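Local coordinates for hydroxymethyldihydropterin pyrophosphokinase-dihydropteroate synthase, putative (Plasmodium vivax, PDB 5Z79), which catalyses two successive steps of folate synthesis, pyrophosphoryl transfer to 6-hydroxymethyl-7,8-dihydropterin and condensation of the resulting diphosphate with 4-aminobenzoic acid to dihydropteroate, at residues 405-416 and 440-451. Residues are numbered along the deposited sequence; the frame is centred on the assembly and turned at random.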
ATOM      1  N   PHE A 405      37.362  -5.674   6.510  1.00 41.48           N
ATOM      2  CA  PHE A 405      36.186  -5.344   7.285  1.00 40.73           C
ATOM      3  C   PHE A 405      36.158  -6.069   8.597  1.00 40.59           C
ATOM      4  O   PHE A 405      35.707  -5.520   9.596  1.00 40.86           O
ATOM      5  CB  PHE A 405      34.925  -5.722   6.551  1.00 39.15           C
ATOM      6  CG  PHE A 405      33.683  -5.487   7.352  1.00 38.43           C
ATOM      7  CD1 PHE A 405      33.182  -4.202   7.508  1.00 38.94           C
ATOM      8  CD2 PHE A 405      33.029  -6.533   7.955  1.00 37.40           C
ATOM      9  CE1 PHE A 405      32.042  -3.964   8.252  1.00 38.44           C
ATOM     10  CE2 PHE A 405      31.890  -6.315   8.700  1.00 36.88           C
ATOM     11  CZ  PHE A 405      31.389  -5.031   8.846  1.00 37.41           C
ATOM     12  N   LYS A 406      36.599  -7.319   8.588  1.00 40.22           N
ATOM     13  CA  LYS A 406      36.629  -8.093   9.813  1.00 40.15           C
ATOM     14  C   LYS A 406      37.679  -7.545  10.775  1.00 41.84           C
ATOM     15  O   LYS A 406      37.452  -7.435  11.991  1.00 42.15           O
ATOM     16  CB  LYS A 406      36.930  -9.539   9.480  1.00 39.52           C
ATOM     17  CG  LYS A 406      37.186 -10.426  10.678  1.00 39.65           C
ATOM     18  CD  LYS A 406      37.565 -11.798  10.188  1.00 39.20           C
ATOM     19  CE  LYS A 406      37.357 -12.844  11.249  1.00 38.82           C
ATOM     20  NZ  LYS A 406      38.538 -13.731  11.286  1.00 39.65           N
ATOM     21  N   GLU A 407      38.836  -7.233  10.202  1.00 43.04           N
ATOM     22  CA  GLU A 407      39.910  -6.607  10.913  1.00 44.88           C
ATOM     23  C   GLU A 407      39.328  -5.327  11.516  1.00 45.36           C
ATOM     24  O   GLU A 407      39.401  -5.123  12.715  1.00 46.11           O
ATOM     25  CB  GLU A 407      41.085  -6.377   9.948  1.00 46.04           C
ATOM     26  CG  GLU A 407      42.168  -5.358  10.343  1.00 48.17           C
ATOM     27  CD  GLU A 407      43.071  -5.810  11.485  1.00 49.42           C
ATOM     28  OE1 GLU A 407      42.874  -6.953  11.965  1.00 48.58           O
ATOM     29  OE2 GLU A 407      43.977  -5.015  11.889  1.00 51.33           O
ATOM     30  N   GLU A 408      38.685  -4.489  10.721  1.00 44.95           N
ATOM     31  CA  GLU A 408      38.145  -3.249  11.277  1.00 45.56           C
ATOM     32  C   GLU A 408      37.074  -3.449  12.376  1.00 44.82           C
ATOM     33  O   GLU A 408      37.168  -2.846  13.443  1.00 45.94           O
ATOM     34  CB  GLU A 408      37.617  -2.355  10.151  1.00 45.26           C
ATOM     35  CG  GLU A 408      38.706  -1.619   9.381  1.00 46.69           C
ATOM     36  CD  GLU A 408      39.316  -0.458  10.158  1.00 48.65           C
ATOM     37  OE1 GLU A 408      38.776  -0.104  11.229  1.00 48.86           O
ATOM     38  OE2 GLU A 408      40.334   0.116   9.704  1.00 50.11           O
ATOM     39  N   TRP A 409      36.079  -4.290  12.134  1.00 43.10           N
ATOM     40  CA  TRP A 409      35.036  -4.506  13.121  1.00 42.46           C
ATOM     41  C   TRP A 409      35.584  -4.981  14.433  1.00 43.27           C
ATOM     42  O   TRP A 409      35.011  -4.751  15.461  1.00 43.51           O
ATOM     43  CB  TRP A 409      34.043  -5.554  12.648  1.00 40.61           C
ATOM     44  CG  TRP A 409      32.864  -5.610  13.534  1.00 40.04           C
ATOM     45  CD1 TRP A 409      32.651  -6.460  14.570  1.00 39.80           C
ATOM     46  CD2 TRP A 409      31.738  -4.742  13.492  1.00 39.82           C
ATOM     47  NE1 TRP A 409      31.448  -6.192  15.170  1.00 39.44           N
ATOM     48  CE2 TRP A 409      30.870  -5.133  14.526  1.00 39.47           C
ATOM     49  CE3 TRP A 409      31.372  -3.661  12.669  1.00 39.98           C
ATOM     50  CZ2 TRP A 409      29.673  -4.490  14.762  1.00 39.32           C
ATOM     51  CZ3 TRP A 409      30.188  -3.033  12.896  1.00 39.79           C
ATOM     52  CH2 TRP A 409      29.347  -3.446  13.935  1.00 39.48           C
ATOM     53  N   HIS A 410      36.676  -5.704  14.397  1.00 43.72           N
ATOM     54  CA  HIS A 410      37.246  -6.250  15.618  1.00 44.54           C
ATOM     55  C   HIS A 410      37.950  -5.145  16.429  1.00 46.56           C
ATOM     56  O   HIS A 410      37.994  -5.207  17.669  1.00 47.34           O
ATOM     57  CB  HIS A 410      38.185  -7.416  15.259  1.00 44.45           C
ATOM     58  CG  HIS A 410      38.937  -7.983  16.418  1.00 45.48           C
ATOM     59  ND1 HIS A 410      38.421  -8.979  17.219  1.00 44.74           N
ATOM     60  CD2 HIS A 410      40.181  -7.718  16.888  1.00 47.30           C
ATOM     61  CE1 HIS A 410      39.310  -9.293  18.145  1.00 46.02           C
ATOM     62  NE2 HIS A 410      40.382  -8.536  17.970  1.00 47.61           N
ATOM     63  N   LYS A 411      38.488  -4.143  15.730  1.00 47.50           N
ATOM     64  CA  LYS A 411      39.039  -2.949  16.386  1.00 49.48           C
ATOM     65  C   LYS A 411      37.953  -2.132  17.108  1.00 49.55           C
ATOM     66  O   LYS A 411      38.187  -1.566  18.172  1.00 51.05           O
ATOM     67  CB  LYS A 411      39.712  -2.032  15.368  1.00 50.39           C
ATOM     68  CG  LYS A 411      41.098  -2.442  14.915  1.00 51.34           C
ATOM     69  CD  LYS A 411      41.478  -1.535  13.761  1.00 51.93           C
ATOM     70  CE  LYS A 411      42.918  -1.707  13.340  1.00 53.32           C
ATOM     71  NZ  LYS A 411      43.064  -1.173  11.958  1.00 53.28           N
ATOM     72  N   LEU A 412      36.778  -2.046  16.496  1.00 48.05           N
ATOM     73  CA  LEU A 412      35.612  -1.480  17.136  1.00 47.91           C
ATOM     74  C   LEU A 412      35.337  -2.172  18.472  1.00 47.98           C
ATOM     75  O   LEU A 412      35.424  -1.540  19.518  1.00 49.44           O
ATOM     76  CB  LEU A 412      34.427  -1.592  16.185  1.00 46.13           C
ATOM     77  CG  LEU A 412      33.085  -0.933  16.478  1.00 45.83           C
ATOM     78  CD1 LEU A 412      33.207   0.507  16.933  1.00 47.63           C
ATOM     79  CD2 LEU A 412      32.252  -1.003  15.214  1.00 44.30           C
ATOM     80  N   GLU A 413      35.065  -3.473  18.453  1.00 46.57           N
ATOM     81  CA  GLU A 413      34.859  -4.228  19.696  1.00 46.65           C
ATOM     82  C   GLU A 413      35.968  -3.989  20.769  1.00 48.68           C
ATOM     83  O   GLU A 413      35.702  -3.950  21.964  1.00 49.46           O
ATOM     84  CB  GLU A 413      34.766  -5.718  19.402  1.00 45.11           C
ATOM     85  CG  GLU A 413      33.787  -6.139  18.315  1.00 43.20           C
ATOM     86  CD  GLU A 413      33.423  -7.624  18.393  1.00 41.85           C
ATOM     87  OE1 GLU A 413      34.171  -8.328  19.096  1.00 42.43           O
ATOM     88  OE2 GLU A 413      32.410  -8.081  17.770  1.00 40.35           O
ATOM     89  N   CYS A 414      37.211  -3.840  20.351  1.00 49.65           N
ATOM     90  CA  CYS A 414      38.294  -3.672  21.307  1.00 51.65           C
ATOM     91  C   CYS A 414      38.367  -2.267  21.884  1.00 53.52           C
ATOM     92  O   CYS A 414      38.882  -2.071  22.978  1.00 55.21           O
ATOM     93  CB  CYS A 414      39.631  -4.048  20.656  1.00 52.20           C
ATOM     94  SG  CYS A 414      39.652  -5.802  20.175  1.00 50.37           S
ATOM     95  N   GLU A 415      37.875  -1.278  21.147  1.00 53.35           N
ATOM     96  CA  GLU A 415      37.746   0.080  21.701  1.00 55.08           C
ATOM     97  C   GLU A 415      36.592   0.101  22.698  1.00 54.88           C
ATOM     98  O   GLU A 415      36.738   0.598  23.810  1.00 56.61           O
ATOM     99  CB  GLU A 415      37.519   1.106  20.599  1.00 54.97           C
ATOM    100  CG  GLU A 415      38.797   1.570  19.929  1.00 56.21           C
ATOM    101  CD  GLU A 415      38.627   1.849  18.433  1.00 55.12           C
ATOM    102  OE1 GLU A 415      37.464   1.915  17.937  1.00 53.61           O
ATOM    103  OE2 GLU A 415      39.672   2.004  17.742  1.00 55.88           O
ATOM    104  N   VAL A 416      35.477  -0.471  22.314  1.00 52.88           N
ATOM    105  CA  VAL A 416      34.345  -0.552  23.183  1.00 52.55           C
ATOM    106  C   VAL A 416      34.685  -1.293  24.435  1.00 53.31           C
ATOM    107  O   VAL A 416      34.298  -0.905  25.503  1.00 54.53           O
ATOM    108  CB  VAL A 416      33.238  -1.362  22.540  1.00 50.22           C
ATOM    109  CG1 VAL A 416      32.170  -1.655  23.548  1.00 49.98           C
ATOM    110  CG2 VAL A 416      32.650  -0.618  21.383  1.00 49.58           C
ATOM    111  N   LYS A 440      27.678  -3.899  26.893  1.00 48.57           N
ATOM    112  CA  LYS A 440      28.296  -3.157  25.846  1.00 48.52           C
ATOM    113  C   LYS A 440      28.641  -4.090  24.715  1.00 46.70           C
ATOM    114  O   LYS A 440      28.198  -3.859  23.598  1.00 45.61           O
ATOM    115  CB  LYS A 440      29.510  -2.419  26.373  1.00 50.48           C
ATOM    116  CG  LYS A 440      29.105  -1.222  27.221  1.00 52.39           C
ATOM    117  CD  LYS A 440      30.266  -0.607  27.989  1.00 54.61           C
ATOM    118  CE  LYS A 440      31.059   0.376  27.133  1.00 55.24           C
ATOM    119  NZ  LYS A 440      32.263   0.898  27.843  1.00 57.48           N
ATOM    120  N   LEU A 441      29.367  -5.177  25.003  1.00 46.41           N
ATOM    121  CA  LEU A 441      29.860  -6.078  23.928  1.00 44.92           C
ATOM    122  C   LEU A 441      28.791  -6.846  23.211  1.00 43.02           C
ATOM    123  O   LEU A 441      28.952  -7.157  22.041  1.00 41.87           O
ATOM    124  CB  LEU A 441      30.949  -7.036  24.403  1.00 45.25           C
ATOM    125  CG  LEU A 441      32.308  -6.340  24.354  1.00 46.72           C
ATOM    126  CD1 LEU A 441      33.359  -7.128  25.112  1.00 47.56           C
ATOM    127  CD2 LEU A 441      32.748  -6.063  22.920  1.00 46.00           C
ATOM    128  N   GLN A 442      27.685  -7.137  23.872  1.00 42.78           N
ATOM    129  CA  GLN A 442      26.610  -7.775  23.163  1.00 41.14           C
ATOM    130  C   GLN A 442      26.020  -6.821  22.162  1.00 40.77           C
ATOM    131  O   GLN A 442      25.777  -7.216  21.023  1.00 39.44           O
ATOM    132  CB  GLN A 442      25.529  -8.264  24.090  1.00 41.11           C
ATOM    133  CG  GLN A 442      24.590  -9.252  23.415  1.00 39.44           C
ATOM    134  CD  GLN A 442      23.414  -9.588  24.299  1.00 39.58           C
ATOM    135  OE1 GLN A 442      23.046  -8.796  25.167  1.00 40.85           O
ATOM    136  NE2 GLN A 442      22.821 -10.770  24.094  1.00 38.41           N
ATOM    137  N   LYS A 443      25.794  -5.579  22.577  1.00 42.04           N
ATOM    138  CA  LYS A 443      25.223  -4.590  21.680  1.00 41.88           C
ATOM    139  C   LYS A 443      26.023  -4.491  20.387  1.00 41.23           C
ATOM    140  O   LYS A 443      25.456  -4.535  19.288  1.00 40.10           O
ATOM    141  CB  LYS A 443      25.126  -3.211  22.354  1.00 43.66           C
ATOM    142  CG  LYS A 443      24.079  -3.142  23.467  1.00 44.36           C
ATOM    143  CD  LYS A 443      23.322  -1.821  23.530  1.00 45.44           C
ATOM    144  CE  LYS A 443      24.063  -0.772  24.346  1.00 47.53           C
ATOM    145  NZ  LYS A 443      24.308  -1.199  25.760  1.00 48.63           N
ATOM    146  N   VAL A 444      27.343  -4.380  20.500  1.00 42.03           N
ATOM    147  CA  VAL A 444      28.163  -4.298  19.297  1.00 41.60           C
ATOM    148  C   VAL A 444      27.873  -5.462  18.355  1.00 39.80           C
ATOM    149  O   VAL A 444      27.707  -5.273  17.159  1.00 39.05           O
ATOM    150  CB  VAL A 444      29.668  -4.294  19.583  1.00 42.68           C
ATOM    151  CG1 VAL A 444      30.440  -4.377  18.269  1.00 42.14           C
ATOM    152  CG2 VAL A 444      30.058  -3.044  20.349  1.00 44.62           C
ATOM    153  N   ARG A 445      27.803  -6.676  18.867  1.00 39.19           N
ATOM    154  CA  ARG A 445      27.671  -7.779  17.940  1.00 37.69           C
ATOM    155  C   ARG A 445      26.297  -7.817  17.311  1.00 36.59           C
ATOM    156  O   ARG A 445      26.159  -8.128  16.126  1.00 35.60           O
ATOM    157  CB  ARG A 445      28.072  -9.108  18.586  1.00 37.41           C
ATOM    158  CG  ARG A 445      27.009  -9.821  19.384  1.00 36.95           C
ATOM    159  CD  ARG A 445      27.618 -11.082  19.953  1.00 36.84           C
ATOM    160  NE  ARG A 445      28.587 -10.789  21.009  1.00 38.29           N
ATOM    161  CZ  ARG A 445      28.424 -11.100  22.290  1.00 38.97           C
ATOM    162  NH1 ARG A 445      27.323 -11.732  22.698  1.00 38.32           N
ATOM    163  NH2 ARG A 445      29.367 -10.765  23.171  1.00 40.42           N
ATOM    164  N   ASP A 446      25.276  -7.477  18.084  1.00 36.90           N
ATOM    165  CA  ASP A 446      23.937  -7.306  17.495  1.00 36.14           C
ATOM    166  C   ASP A 446      23.935  -6.176  16.441  1.00 36.28           C
ATOM    167  O   ASP A 446      23.158  -6.224  15.489  1.00 35.42           O
ATOM    168  CB  ASP A 446      22.852  -7.020  18.552  1.00 36.72           C
ATOM    169  CG  ASP A 446      22.672  -8.169  19.595  1.00 36.59           C
ATOM    170  OD1 ASP A 446      23.309  -9.293  19.458  1.00 35.90           O
ATOM    171  OD2 ASP A 446      21.861  -7.890  20.559  1.00 37.30           O
ATOM    172  N   ALA A 447      24.795  -5.171  16.599  1.00 37.45           N
ATOM    173  CA  ALA A 447      24.875  -4.075  15.626  1.00 37.73           C
ATOM    174  C   ALA A 447      25.498  -4.483  14.311  1.00 36.89           C
ATOM    175  O   ALA A 447      25.099  -3.994  13.278  1.00 36.54           O
ATOM    176  CB  ALA A 447      25.641  -2.901  16.206  1.00 39.38           C
ATOM    177  N   LYS A 448      26.474  -5.382  14.358  1.00 36.67           N
ATOM    178  CA  LYS A 448      27.234  -5.793  13.177  1.00 36.13           C
ATOM    179  C   LYS A 448      26.324  -6.266  12.089  1.00 34.84           C
ATOM    180  O   LYS A 448      25.497  -7.116  12.351  1.00 34.03           O
ATOM    181  CB  LYS A 448      28.173  -6.946  13.549  1.00 36.01           C
ATOM    182  CG  LYS A 448      29.197  -7.396  12.489  1.00 35.80           C
ATOM    183  CD  LYS A 448      29.657  -8.841  12.727  1.00 35.28           C
ATOM    184  CE  LYS A 448      30.216  -9.018  14.147  1.00 36.18           C
ATOM    185  NZ  LYS A 448      30.843 -10.329  14.478  1.00 35.98           N
ATOM    186  N   PRO A 449      26.492  -5.742  10.869  1.00 34.76           N
ATOM    187  CA  PRO A 449      25.692  -6.176   9.744  1.00 33.67           C
ATOM    188  C   PRO A 449      25.944  -7.626   9.308  1.00 32.73           C
ATOM    189  O   PRO A 449      27.063  -8.112   9.360  1.00 33.00           O
ATOM    190  CB  PRO A 449      26.102  -5.203   8.632  1.00 34.12           C
ATOM    191  CG  PRO A 449      27.432  -4.720   9.014  1.00 35.23           C
ATOM    192  CD  PRO A 449      27.379  -4.635  10.495  1.00 35.82           C
ATOM    193  N   ILE A 450      24.892  -8.310   8.889  1.00 31.76           N
ATOM    194  CA  ILE A 450      25.014  -9.630   8.270  1.00 30.93           C
ATOM    195  C   ILE A 450      25.761  -9.441   6.936  1.00 31.03           C
ATOM    196  O   ILE A 450      25.623  -8.397   6.304  1.00 31.38           O
ATOM    197  CB  ILE A 450      23.615 -10.237   8.071  1.00 30.06           C
ATOM    198  CG1 ILE A 450      23.042 -10.605   9.420  1.00 30.06           C
ATOM    199  CG2 ILE A 450      23.613 -11.456   7.181  1.00 29.31           C
ATOM    200  CD1 ILE A 450      21.546 -10.781   9.362  1.00 29.55           C
ATOM    201  N   ILE A 451      26.568 -10.420   6.519  1.00 30.85           N
ATOM    202  CA  ILE A 451      27.295 -10.305   5.256  1.00 31.08           C
ATOM    203  C   ILE A 451      26.876 -11.382   4.282  1.00 30.31           C
ATOM    204  O   ILE A 451      27.042 -12.549   4.554  1.00 29.97           O
ATOM    205  CB  ILE A 451      28.795 -10.493   5.449  1.00 31.85           C
ATOM    206  CG1 ILE A 451      29.321  -9.623   6.576  1.00 32.75           C
ATOM    207  CG2 ILE A 451      29.501 -10.181   4.138  1.00 32.28           C
ATOM    208  CD1 ILE A 451      29.263  -8.139   6.289  1.00 33.43           C
TER
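Trp409 and Lys448 meet where helix 405-416 runs nearly antiparallel to helix 440-447, the two axes 158° apart and 9.9 Å at closest approach, before the chain of 440-451 leaves helical geometry at Lys448 and enters strand 450-451. With CG anti to the backbone nitrogen (chi1 -170°), the Trp409 indole is carried toward 440-451, where the aliphatic part of Lys448 lies over one of its faces in a CH-pi contact: CG stands 3.7 Å from the centroid of the five-membered ring of Trp409, 20° off the normal. Leu412 CD2 covers the opposite face toward the rim, and the carbonyl O of Val444 lies at the edge, in the ring plane. A weak bond runs from Trp409 NE1 to Glu413 OE2 (3.4 Å); Lys448 NZ comes within 4.3 Å of the same oxygen, too far for a salt bridge.

At the Val416/Lys440 end Val416 and Val444 meet tip to tip, CG2 to CG2 at 3.7 Å, while Leu441 CD2 rests on the backbone O of Glu413 at 3.8 Å. At the Phe405/Ile451 end Phe405 CZ touches Pro449 CG at 4.0 Å, and its CE2 meets Ile451 CD1. Helix 357-369 closes this end through Met364 and Phe365. Strand 450-454 pairs in parallel with 374-378 and 472-475, in the TIM-barrel fold of the dihydropteroate synthase family; the Ile451 side chain is about 13 Å from the bound pterin diphosphate and magnesium.

The segments are thus joined chiefly by apolar and CH-pi contacts, with the Glu413 carboxylate near the lysine ammonium probably adding a modest electrostatic attraction.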